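Side-chain contacts in beta-glucuronidase (PDB 6U7J), which hydrolyses beta-D-glucuronides as a glycoside hydrolase of family 2 and is linked to the reactivation of estrogens by gut microbes: residues L147-C151 and L152-H156; Y191-P194 and K195-E199; E526-K529 and R530-E534. All blocks are in the same frame, centred on the assembly; numbering follows the deposited sequence.

Contact 1. Residues L147-C151 and L152-H156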
loop_
_atom_site.group_PDB
_atom_site.type_symbol
_atom_site.label_atom_id
_atom_site.label_comp_id
_atom_site.label_asym_id
_atom_site.label_seq_id
_atom_site.Cartn_x
_atom_site.Cartn_y
_atom_site.Cartn_z
ATOM N N LEU B 147 -17.124 25.139 -18.424
ATOM C CA LEU B 147 -16.548 26.372 -17.910
ATOM C C LEU B 147 -15.947 27.146 -19.068
ATOM O O LEU B 147 -15.264 26.568 -19.921
ATOM C CB LEU B 147 -15.484 26.102 -16.847
ATOM C CG LEU B 147 -15.972 25.500 -15.529
ATOM C CD1 LEU B 147 -14.763 25.124 -14.670
ATOM C CD2 LEU B 147 -16.934 26.459 -14.774
ATOM N N GLU B 148 -16.227 28.442 -19.106
ATOM C CA GLU B 148 -15.721 29.346 -20.128
ATOM C C GLU B 148 -14.922 30.458 -19.460
ATOM O O GLU B 148 -14.770 30.491 -18.238
ATOM C CB GLU B 148 -16.866 29.926 -20.968
ATOM C CG GLU B 148 -17.594 28.902 -21.810
ATOM C CD GLU B 148 -16.872 28.567 -23.099
ATOM O OE1 GLU B 148 -15.622 28.682 -23.152
ATOM O OE2 GLU B 148 -17.565 28.189 -24.073
ATOM N N TRP B 149 -14.416 31.380 -20.287
ATOM C CA TRP B 149 -13.549 32.448 -19.801
ATOM C C TRP B 149 -14.265 33.426 -18.888
ATOM O O TRP B 149 -13.591 34.172 -18.173
ATOM C CB TRP B 149 -12.937 33.207 -20.973
ATOM C CG TRP B 149 -11.907 32.408 -21.717
ATOM C CD1 TRP B 149 -12.014 31.900 -22.977
ATOM C CD2 TRP B 149 -10.612 32.026 -21.237
ATOM N NE1 TRP B 149 -10.864 31.227 -23.314
ATOM C CE2 TRP B 149 -9.988 31.288 -22.262
ATOM C CE3 TRP B 149 -9.920 32.243 -20.042
ATOM C CZ2 TRP B 149 -8.701 30.758 -22.130
ATOM C CZ3 TRP B 149 -8.642 31.717 -19.908
ATOM C CH2 TRP B 149 -8.046 30.983 -20.952
ATOM N N ASP B 150 -15.602 33.442 -18.885
ATOM C CA ASP B 150 -16.364 34.311 -17.994
ATOM C C ASP B 150 -17.118 33.527 -16.931
ATOM O O ASP B 150 -18.057 34.051 -16.322
ATOM C CB ASP B 150 -17.322 35.214 -18.773
ATOM C CG ASP B 150 -18.353 34.435 -19.579
ATOM O OD1 ASP B 150 -18.239 33.198 -19.684
ATOM O OD2 ASP B 150 -19.283 35.072 -20.121
ATOM N N CYS B 151 -16.723 32.279 -16.697
ATOM C CA CYS B 151 -17.177 31.514 -15.548
ATOM C C CYS B 151 -16.124 31.611 -14.454
ATOM O O CYS B 151 -14.983 32.007 -14.694
ATOM C CB CYS B 151 -17.409 30.048 -15.927
ATOM S SG CYS B 151 -18.634 29.820 -17.246
ATOM N N LEU B 152 -16.517 31.210 -13.252
ATOM C CA LEU B 152 -15.604 31.079 -12.121
ATOM C C LEU B 152 -15.871 29.728 -11.468
ATOM O O LEU B 152 -16.971 29.514 -10.921
ATOM C CB LEU B 152 -15.784 32.218 -11.119
ATOM C CG LEU B 152 -15.573 33.651 -11.608
ATOM C CD1 LEU B 152 -15.759 34.577 -10.436
ATOM C CD2 LEU B 152 -14.183 33.859 -12.211
ATOM N N PRO B 153 -14.916 28.790 -11.478
ATOM C CA PRO B 153 -13.569 28.866 -12.044
ATOM C C PRO B 153 -13.542 29.070 -13.550
ATOM O O PRO B 153 -14.502 28.791 -14.249
ATOM C CB PRO B 153 -12.959 27.497 -11.686
ATOM C CG PRO B 153 -13.749 27.015 -10.520
ATOM C CD PRO B 153 -15.150 27.513 -10.779
ATOM N N VAL B 154 -12.413 29.540 -14.030
ATOM C CA VAL B 154 -12.231 29.862 -15.438
ATOM C C VAL B 154 -11.876 28.587 -16.198
ATOM O O VAL B 154 -11.106 27.750 -15.710
ATOM C CB VAL B 154 -11.138 30.945 -15.559
ATOM C CG1 VAL B 154 -10.481 30.941 -16.909
ATOM C CG2 VAL B 154 -11.727 32.333 -15.233
ATOM N N GLY B 155 -12.441 28.421 -17.395
ATOM C CA GLY B 155 -12.020 27.343 -18.283
ATOM C C GLY B 155 -12.263 27.693 -19.738
ATOM O O GLY B 155 -12.584 28.842 -20.036
ATOM N N HIS B 156 -12.085 26.750 -20.663
ATOM C CA HIS B 156 -12.554 26.965 -22.028
ATOM C C HIS B 156 -12.676 25.622 -22.733
ATOM O O HIS B 156 -12.079 24.627 -22.314
ATOM C CB HIS B 156 -11.634 27.920 -22.810
ATOM C CG HIS B 156 -10.265 27.375 -23.068
ATOM N ND1 HIS B 156 -9.241 27.463 -22.147
ATOM C CD2 HIS B 156 -9.744 26.755 -24.153
ATOM C CE1 HIS B 156 -8.153 26.903 -22.647
ATOM N NE2 HIS B 156 -8.431 26.467 -23.864
#
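Trp149 and His156 run alongside each other in the same direction, their planes only 7° apart. The rings are slid so far that they barely overlap: the six-membered ring of Trp149 and the His156 ring have centroids 5.0 Å apart, and the closest atoms are Trp149 CZ2 and His156 ND1, at 3.3 Å. His156 CG sits between its backbone N and carbonyl carbon (chi1 66°), which brings CB under the indole, 3.4 Å from Trp149 NE1. Farther along the same indole, CE3 rests 3.4 Å from Val154 CG1, and the carbonyl oxygen of Gly155 stands over one face, toward the rim. Behind these side chains, Glu148 O takes two N-H groups from opposite faces of its carbonyl plane: Cys151 N closes a type I turn, and Gly155 N, at 3.2 Å and nearly straight, ties the returning chain to it. The turn is also braced by the bond from Glu148 N to Cys151 SG, 3.3 Å long. A cis peptide bond before Pro153 probably helps to swing the chain back, with Leu147 CD1 against the proline CB at 4.2 Å. Farther out, Glu158 bonds His156 NE2, while Thr388 of helix 386-403 bonds Trp149 O. This is a compact beta-turn loop that leads from strand 135-144 to strand 156-158 in the sugar-binding domain and packs against the TIM barrel domain.

Contact 2. Residues Y191-P194 and K195-E199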
loop_
_atom_site.group_PDB
_atom_site.type_symbol
_atom_site.label_atom_id
_atom_site.label_comp_id
_atom_site.label_asym_id
_atom_site.label_seq_id
_atom_site.Cartn_x
_atom_site.Cartn_y
_atom_site.Cartn_z
ATOM N N TYR B 191 -39.302 25.455 1.302
ATOM C CA TYR B 191 -39.609 26.017 2.606
ATOM C C TYR B 191 -40.724 27.060 2.502
ATOM O O TYR B 191 -40.939 27.653 1.447
ATOM C CB TYR B 191 -38.358 26.611 3.262
ATOM C CG TYR B 191 -37.794 27.906 2.701
ATOM C CD1 TYR B 191 -38.253 29.152 3.158
ATOM C CD2 TYR B 191 -36.733 27.894 1.809
ATOM C CE1 TYR B 191 -37.704 30.344 2.697
ATOM C CE2 TYR B 191 -36.169 29.080 1.340
ATOM C CZ TYR B 191 -36.660 30.308 1.793
ATOM O OH TYR B 191 -36.117 31.495 1.337
ATOM N N CYS B 192 -41.433 27.279 3.615
ATOM C CA CYS B 192 -42.544 28.212 3.642
ATOM C C CYS B 192 -42.295 29.340 4.644
ATOM O O CYS B 192 -41.514 29.199 5.595
ATOM C CB CYS B 192 -43.901 27.488 3.923
ATOM S SG CYS B 192 -44.153 26.776 5.555
ATOM N N THR B 193 -42.899 30.497 4.369
ATOM C CA THR B 193 -42.955 31.651 5.259
ATOM C C THR B 193 -44.329 32.302 5.141
ATOM O O THR B 193 -45.069 32.047 4.179
ATOM C CB THR B 193 -41.892 32.724 4.957
ATOM O OG1 THR B 193 -42.257 33.464 3.784
ATOM C CG2 THR B 193 -40.466 32.148 4.803
ATOM N N PRO B 194 -44.694 33.155 6.103
ATOM C CA PRO B 194 -45.843 34.047 5.898
ATOM C C PRO B 194 -45.607 34.959 4.701
ATOM O O PRO B 194 -44.467 35.210 4.295
ATOM C CB PRO B 194 -45.915 34.848 7.204
ATOM C CG PRO B 194 -45.236 33.974 8.228
ATOM C CD PRO B 194 -44.150 33.263 7.474
ATOM N N LYS B 195 -46.712 35.463 4.127
ATOM C CA LYS B 195 -46.593 36.316 2.946
ATOM C C LYS B 195 -45.992 37.681 3.267
ATOM O O LYS B 195 -45.439 38.330 2.372
ATOM C CB LYS B 195 -47.951 36.479 2.269
ATOM C CG LYS B 195 -48.571 35.164 1.852
ATOM C CD LYS B 195 -49.134 35.216 0.443
ATOM C CE LYS B 195 -49.481 33.803 -0.050
ATOM N NZ LYS B 195 -50.487 33.797 -1.160
ATOM N N GLU B 196 -46.068 38.128 4.512
ATOM C CA GLU B 196 -45.335 39.309 4.950
ATOM C C GLU B 196 -44.221 38.822 5.862
ATOM O O GLU B 196 -44.498 38.208 6.898
ATOM C CB GLU B 196 -46.244 40.311 5.669
ATOM C CG GLU B 196 -47.538 40.634 4.912
ATOM C CD GLU B 196 -48.252 41.882 5.457
ATOM O OE1 GLU B 196 -48.823 42.651 4.645
ATOM O OE2 GLU B 196 -48.245 42.085 6.698
ATOM N N TYR B 197 -42.971 39.093 5.483
ATOM C CA TYR B 197 -41.874 38.306 6.024
ATOM C C TYR B 197 -40.559 39.074 5.994
ATOM O O TYR B 197 -40.375 40.034 5.233
ATOM C CB TYR B 197 -41.710 37.006 5.234
ATOM C CG TYR B 197 -41.173 37.249 3.847
ATOM C CD1 TYR B 197 -42.030 37.591 2.802
ATOM C CD2 TYR B 197 -39.809 37.148 3.577
ATOM C CE1 TYR B 197 -41.549 37.812 1.532
ATOM C CE2 TYR B 197 -39.315 37.376 2.305
ATOM C CZ TYR B 197 -40.187 37.711 1.289
ATOM O OH TYR B 197 -39.708 37.935 0.021
ATOM N N ILE B 198 -39.618 38.573 6.790
ATOM C CA ILE B 198 -38.280 39.141 6.883
ATOM C C ILE B 198 -37.449 38.645 5.704
ATOM O O ILE B 198 -37.273 37.433 5.523
ATOM C CB ILE B 198 -37.630 38.774 8.223
ATOM C CG1 ILE B 198 -38.479 39.321 9.377
ATOM C CG2 ILE B 198 -36.203 39.289 8.289
ATOM C CD1 ILE B 198 -38.397 38.485 10.645
ATOM N N GLU B 199 -36.932 39.586 4.903
ATOM C CA GLU B 199 -36.151 39.300 3.702
ATOM C C GLU B 199 -34.643 39.240 3.964
ATOM O O GLU B 199 -33.967 38.325 3.482
ATOM C CB GLU B 199 -36.420 40.355 2.625
ATOM C CG GLU B 199 -37.889 40.590 2.299
ATOM C CD GLU B 199 -38.088 41.651 1.213
ATOM O OE1 GLU B 199 -37.321 42.631 1.173
ATOM O OE2 GLU B 199 -39.006 41.497 0.385
#
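The chain runs extended through Thr193 and Pro194, bends at Lys195 and is extended again by Tyr197, with no hydrogen bond crossing between 191-194 and 195-199. Inside the bend, the carbonyl oxygen of Pro194 faces the Tyr197 side chain, 3.4 Å from its CB and 3.7 Å from CD1. Thr193 OG1, next to it on the same arm, lies 3.9 Å from Tyr197 CB, and the two side chains cross at a slant. Both have chi1 near +70°, and for Thr193 this rotation carries the hydroxyl forward to donate to Pro194 O at 2.9 Å. The bond, its donor tilted 34° from the carbonyl plane, ties the threonine to the Pro194-Lys195 peptide. Arg93 serves both residues, bonding Thr193 OG1 through NH1 and making a cation-pi contact with the Tyr197 ring, and so probably helps fix the hydroxyl and the ring together. Pro194 CB lies 3.7 Å from Glu196 O. On the outside, Glu196 reaches away to a salt bridge with Lys225, while Asn221 clasps the turn by bonding Lys195 O and Tyr197 N. The bend thus links strand 188-193 of the sugar-binding domain, paired with 93-98, to strand 198-208 of the next family 2 domain, probably an immunoglobulin-like beta-sandwich; there 198-208 pairs with 211-220, and Asp274 of strand 274-280 packs on both Pro194 and Tyr197.

Contact 3. Residues E526-K529 and R530-E534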
loop_
_atom_site.group_PDB
_atom_site.type_symbol
_atom_site.label_atom_id
_atom_site.label_comp_id
_atom_site.label_asym_id
_atom_site.label_seq_id
_atom_site.Cartn_x
_atom_site.Cartn_y
_atom_site.Cartn_z
ATOM N N GLU B 526 8.619 10.554 5.084
ATOM C CA GLU B 526 9.659 11.290 5.793
ATOM C C GLU B 526 9.974 12.601 5.080
ATOM O O GLU B 526 10.213 13.624 5.727
ATOM C CB GLU B 526 10.907 10.416 5.939
ATOM C CG GLU B 526 10.702 9.214 6.870
ATOM C CD GLU B 526 9.925 8.038 6.225
ATOM O OE1 GLU B 526 9.792 7.973 4.975
ATOM O OE2 GLU B 526 9.463 7.156 6.984
ATOM N N TYR B 527 9.943 12.598 3.745
ATOM C CA TYR B 527 10.251 13.812 3.005
ATOM C C TYR B 527 9.202 14.890 3.262
ATOM O O TYR B 527 9.542 16.073 3.424
ATOM C CB TYR B 527 10.362 13.518 1.506
ATOM C CG TYR B 527 10.842 14.711 0.723
ATOM C CD1 TYR B 527 12.193 14.888 0.449
ATOM C CD2 TYR B 527 9.949 15.694 0.298
ATOM C CE1 TYR B 527 12.638 16.006 -0.256
ATOM C CE2 TYR B 527 10.380 16.808 -0.399
ATOM C CZ TYR B 527 11.723 16.962 -0.672
ATOM O OH TYR B 527 12.150 18.071 -1.364
ATOM N N GLN B 528 7.922 14.508 3.302
ATOM C CA GLN B 528 6.885 15.490 3.607
ATOM C C GLN B 528 7.163 16.168 4.941
ATOM O O GLN B 528 7.013 17.390 5.070
ATOM C CB GLN B 528 5.509 14.829 3.633
ATOM C CG GLN B 528 4.342 15.802 3.684
ATOM C CD GLN B 528 2.994 15.102 3.785
ATOM O OE1 GLN B 528 2.835 14.135 4.527
ATOM N NE2 GLN B 528 2.019 15.592 3.037
ATOM N N LYS B 529 7.589 15.393 5.942
ATOM C CA LYS B 529 7.841 15.980 7.246
ATOM C C LYS B 529 9.009 16.962 7.194
ATOM O O LYS B 529 8.923 18.068 7.751
ATOM C CB LYS B 529 8.087 14.886 8.278
ATOM C CG LYS B 529 8.271 15.417 9.697
ATOM C CD LYS B 529 9.423 14.693 10.342
ATOM C CE LYS B 529 9.489 14.864 11.852
ATOM N NZ LYS B 529 10.740 15.577 12.232
ATOM N N ARG B 530 10.100 16.585 6.514
ATOM C CA ARG B 530 11.288 17.442 6.437
ATOM C C ARG B 530 11.020 18.683 5.579
ATOM O O ARG B 530 11.467 19.788 5.914
ATOM C CB ARG B 530 12.481 16.655 5.868
ATOM C CG ARG B 530 12.985 15.460 6.711
ATOM C CD ARG B 530 13.771 15.919 7.927
ATOM N NE ARG B 530 14.988 16.628 7.526
ATOM C CZ ARG B 530 15.204 17.925 7.735
ATOM N NH1 ARG B 530 14.293 18.665 8.362
ATOM N NH2 ARG B 530 16.330 18.482 7.317
ATOM N N CYS B 531 10.322 18.513 4.455
ATOM C CA CYS B 531 10.002 19.650 3.605
ATOM C C CYS B 531 9.243 20.722 4.389
ATOM O O CYS B 531 9.547 21.918 4.285
ATOM C CB CYS B 531 9.191 19.160 2.400
ATOM S SG CYS B 531 8.546 20.400 1.296
ATOM N N ILE B 532 8.284 20.303 5.219
ATOM C CA ILE B 532 7.488 21.245 6.000
ATOM C C ILE B 532 8.321 21.854 7.134
ATOM O O ILE B 532 8.226 23.054 7.411
ATOM C CB ILE B 532 6.213 20.540 6.515
ATOM C CG1 ILE B 532 5.232 20.349 5.354
ATOM C CG2 ILE B 532 5.520 21.328 7.611
ATOM C CD1 ILE B 532 3.966 19.693 5.786
ATOM N N GLU B 533 9.140 21.045 7.806
ATOM C CA GLU B 533 10.039 21.577 8.836
ATOM C C GLU B 533 10.908 22.721 8.319
ATOM O O GLU B 533 11.072 23.749 8.986
ATOM C CB GLU B 533 10.956 20.475 9.344
ATOM C CG GLU B 533 10.391 19.620 10.414
ATOM C CD GLU B 533 11.276 18.408 10.650
ATOM O OE1 GLU B 533 12.380 18.316 10.039
ATOM O OE2 GLU B 533 10.876 17.545 11.461
ATOM N N GLU B 534 11.541 22.515 7.164
ATOM C CA GLU B 534 12.477 23.501 6.643
ATOM C C GLU B 534 11.752 24.780 6.249
ATOM O O GLU B 534 12.247 25.884 6.511
ATOM C CB GLU B 534 13.237 22.918 5.454
ATOM C CG GLU B 534 14.253 21.838 5.838
ATOM C CD GLU B 534 15.200 22.330 6.905
ATOM O OE1 GLU B 534 15.865 23.355 6.661
ATOM O OE2 GLU B 534 15.268 21.716 7.991
#
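Lys529 and Glu533, one helical turn apart, are modelled so close that the lysine ammonium nearly runs into the carboxylate; a salt bridge is plausible, but the placing of both tips is doubtful. The lysine has CG anti to the backbone N (chi1 -176°), and bends at chi2 and chi4 turn its chain toward Glu533. The other oxygen of that carboxylate, OE1, takes Arg530 NH1 at 2.6 Å, nearly along its C-O axis. Arg530 is folded at chi2 and chi3, and the same NH1 also reaches Glu534 OE2 at 3.2 Å, close to the guanidinium plane, while NH2 adds a weak bond to that oxygen. Arg530, Glu533 and Glu534, with Lys529 as a less certain fourth member, form a salt-bridge network along one flank of helix 525-540, the helix between strands 502-506 and 545-551 in a beta-alpha-beta unit of the TIM barrel. Its backbone is regular; Cys531 N, for example, donates to Tyr527 O at 2.8 Å. On a more buried side, Tyr527 CE2 touches Cys531 CB at 3.8 Å, and the cysteine sulfur makes an oblique sulfur-aromatic contact, 5.5 Å from the ring centroid. The tyrosine hydroxyl bonds Gly472 O and Gly478 N, which fixes the far end of the ring. Gln528 NE2 is held by Gly571 O, and Ile532 packs against Ile586 of helix 581-592.

How the contacts relate
Followed from the N terminus, the three contacts come strictly in series, none nested in or crossing another. Contact 1 closes a loop between strands 135-144 and 156-158 of the sugar-binding domain, set against the barrel helix 386-403. Contact 2 turns the chain out of that domain's strand 188-193 into strand 198-208 of the next family 2 domain; its centre is about 35 Å from that of contact 1. Contact 3 closes no loop: it spans successive turns of helix 525-540 in the TIM barrel. Contacts 2 and 3 lie on opposite sides of the chain's centre, about 54 Å apart between centres, and none of the three touches another.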